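Local coordinates for protein leucyl-trna synthetase (Plasmodium falciparum, PDB 5FOC) that probably attaches leucine to its tRNA using ATP, this piece being the editing domain, which probably clears wrongly charged tRNA by deacylation, at residues 239-244 and 270-275. The protein carries 2 engineered substitutions. Numbering follows the deposited sequence.
Sequences YILPMT and EDIRKK
I272 meets L241 and P242 almost wholly through a single methyl, its CD1, as the sequence of distances along its side chain shows. I272 CB lies 5.2 Å from L241 CD1 and serves as the branch point. I272 CG2 goes anti to the backbone N and stops 4.8 Å from L241 CD2, beyond direct contact. I272 CG1 comes no nearer than 4.6 Å to P242 O, so it works mainly as a spacer. With CG1 anti to the carbonyl carbon (chi1 -67°) and the chain then extended (chi2 169°), the last atom is carried off the helix to the strand.

There CD1 of I272 finds its closest neighbours: the carbonyl O of P242 at 3.8 Å and CD1 of L241 at 3.9 Å. At this methyl carbon the directions to the two atoms open at about 108°, evidence that it fits a corner between backbone and side chain. L241 CB lies 4.0 Å from I272 CD1, and P242 CD 4.2 Å from the same I272 CD1. These are van der Waals distances, and the touch is slight: 120 Å² is buried in all, more than half of it on I272. Nearest CA atoms, those of L241 and I272, remain 8.6 Å apart, a gap bridged by side chains.

All three touching residues are buried. L241 belongs to strand 238-242, joined by backbone hydrogen bonds to T139 and I141 of the parallel strand 138-141, and its side chain also rests on L269, one turn earlier in helix 263-274. Y279 of helix 276-282 touches both P242 and I272. The contact thus packs the last turn of helix 263-274 against the end of a strand in the domain's main mixed sheet, with helix 276-282 as third neighbour.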
loop_
_atom_site.group_PDB
_atom_site.type_symbol
_atom_site.label_atom_id
_atom_site.label_comp_id
_atom_site.label_asym_id
_atom_site.label_seq_id
_atom_site.Cartn_x
_atom_site.Cartn_y
_atom_site.Cartn_z
ATOM N N TYR A 239 9.813 4.451 -0.162
ATOM C CA TYR A 239 9.252 5.513 -0.961
ATOM C C TYR A 239 8.112 4.933 -1.777
ATOM O O TYR A 239 8.202 3.757 -2.220
ATOM C CB TYR A 239 10.316 6.154 -1.841
ATOM C CG TYR A 239 11.441 6.722 -0.987
ATOM C CD1 TYR A 239 11.213 7.762 -0.119
ATOM C CD2 TYR A 239 12.684 6.132 -1.008
ATOM C CE1 TYR A 239 12.266 8.233 0.682
ATOM C CE2 TYR A 239 13.744 6.632 -0.230
ATOM C CZ TYR A 239 13.477 7.641 0.631
ATOM O OH TYR A 239 14.543 8.125 1.403
ATOM N N ILE A 240 7.144 5.792 -2.043
ATOM C CA ILE A 240 6.043 5.422 -2.968
ATOM C C ILE A 240 6.548 5.536 -4.401
ATOM O O ILE A 240 6.986 6.616 -4.835
ATOM C CB ILE A 240 4.778 6.227 -2.756
ATOM C CG1 ILE A 240 4.241 5.947 -1.379
ATOM C CG2 ILE A 240 3.714 5.846 -3.800
ATOM C CD1 ILE A 240 3.016 6.700 -0.938
ATOM N N LEU A 241 6.401 4.456 -5.191
ATOM C CA LEU A 241 6.784 4.421 -6.570
ATOM C C LEU A 241 5.599 4.062 -7.479
ATOM O O LEU A 241 4.700 3.402 -6.998
ATOM C CB LEU A 241 7.877 3.394 -6.798
ATOM C CG LEU A 241 9.238 3.519 -6.111
ATOM C CD1 LEU A 241 10.127 2.380 -6.557
ATOM C CD2 LEU A 241 9.865 4.839 -6.490
ATOM N N PRO A 242 5.621 4.507 -8.723
ATOM C CA PRO A 242 4.500 4.230 -9.634
ATOM C C PRO A 242 4.577 2.862 -10.309
ATOM O O PRO A 242 5.597 2.482 -10.834
ATOM C CB PRO A 242 4.611 5.340 -10.652
ATOM C CG PRO A 242 6.085 5.570 -10.758
ATOM C CD PRO A 242 6.601 5.428 -9.346
ATOM N N MET A 243 3.430 2.150 -10.299
ATOM C CA MET A 243 3.304 0.864 -10.992
ATOM C C MET A 243 1.971 0.917 -11.720
ATOM O O MET A 243 0.917 0.838 -11.094
ATOM C CB MET A 243 3.394 -0.270 -10.004
ATOM C CG MET A 243 3.187 -1.675 -10.609
ATOM S SD MET A 243 3.183 -3.005 -9.375
ATOM C CE MET A 243 4.755 -3.798 -9.620
ATOM N N THR A 244 2.032 1.126 -13.044
ATOM C CA THR A 244 0.814 1.313 -13.863
ATOM C C THR A 244 0.027 0.051 -14.083
ATOM O O THR A 244 -1.091 0.144 -14.570
ATOM C CB THR A 244 1.127 1.926 -15.238
ATOM O OG1 THR A 244 2.019 1.067 -15.986
ATOM C CG2 THR A 244 1.729 3.293 -15.034
ATOM N N GLU A 270 13.392 -2.309 -11.540
ATOM C CA GLU A 270 14.414 -2.299 -12.581
ATOM C C GLU A 270 14.101 -1.310 -13.720
ATOM O O GLU A 270 14.992 -0.637 -14.181
ATOM C CB GLU A 270 14.652 -3.721 -13.101
ATOM C CG GLU A 270 15.630 -3.864 -14.256
ATOM C CD GLU A 270 17.098 -3.722 -13.892
ATOM O OE1 GLU A 270 17.441 -3.404 -12.729
ATOM O OE2 GLU A 270 17.927 -3.933 -14.811
ATOM N N ASP A 271 12.832 -1.206 -14.146
ATOM C CA ASP A 271 12.435 -0.253 -15.201
ATOM C C ASP A 271 12.593 1.176 -14.695
ATOM O O ASP A 271 13.076 2.061 -15.405
ATOM C CB ASP A 271 10.984 -0.498 -15.665
ATOM C CG ASP A 271 10.866 -1.605 -16.693
ATOM O OD1 ASP A 271 11.858 -2.108 -17.220
ATOM O OD2 ASP A 271 9.728 -2.050 -16.941
ATOM N N ILE A 272 12.206 1.404 -13.443
ATOM C CA ILE A 272 12.366 2.734 -12.841
ATOM C C ILE A 272 13.817 3.148 -12.785
ATOM O O ILE A 272 14.181 4.286 -13.155
ATOM C CB ILE A 272 11.684 2.802 -11.460
ATOM C CG1 ILE A 272 10.160 2.689 -11.646
ATOM C CG2 ILE A 272 11.976 4.112 -10.741
ATOM C CD1 ILE A 272 9.376 2.482 -10.385
ATOM N N ARG A 273 14.663 2.232 -12.338
ATOM C CA ARG A 273 16.095 2.467 -12.245
ATOM C C ARG A 273 16.686 2.733 -13.619
ATOM O O ARG A 273 17.388 3.713 -13.828
ATOM C CB ARG A 273 16.798 1.288 -11.596
ATOM C CG ARG A 273 16.527 1.216 -10.106
ATOM C CD ARG A 273 17.143 -0.006 -9.482
ATOM N NE ARG A 273 17.082 0.093 -8.041
ATOM C CZ ARG A 273 17.265 -0.900 -7.172
ATOM N NH1 ARG A 273 17.469 -2.143 -7.566
ATOM N NH2 ARG A 273 17.191 -0.652 -5.866
ATOM N N LYS A 274 16.369 1.882 -14.571
ATOM C CA LYS A 274 16.854 2.005 -15.944
ATOM C C LYS A 274 16.438 3.318 -16.618
ATOM O O LYS A 274 17.187 3.869 -17.395
ATOM C CB LYS A 274 16.283 0.813 -16.722
ATOM C CG LYS A 274 16.672 0.678 -18.173
ATOM C CD LYS A 274 16.018 -0.558 -18.790
ATOM C CE LYS A 274 16.456 -1.872 -18.144
ATOM N NZ LYS A 274 15.861 -3.006 -18.910
ATOM N N LYS A 275 15.226 3.792 -16.331
ATOM C CA LYS A 275 14.687 4.988 -16.969
ATOM C C LYS A 275 14.552 6.078 -15.922
ATOM O O LYS A 275 13.598 6.837 -15.911
ATOM C CB LYS A 275 13.354 4.665 -17.653
ATOM C CG LYS A 275 13.439 3.409 -18.529
ATOM C CD LYS A 275 12.149 3.063 -19.264
ATOM C CE LYS A 275 12.297 3.271 -20.772
ATOM N NZ LYS A 275 11.093 2.871 -21.557
#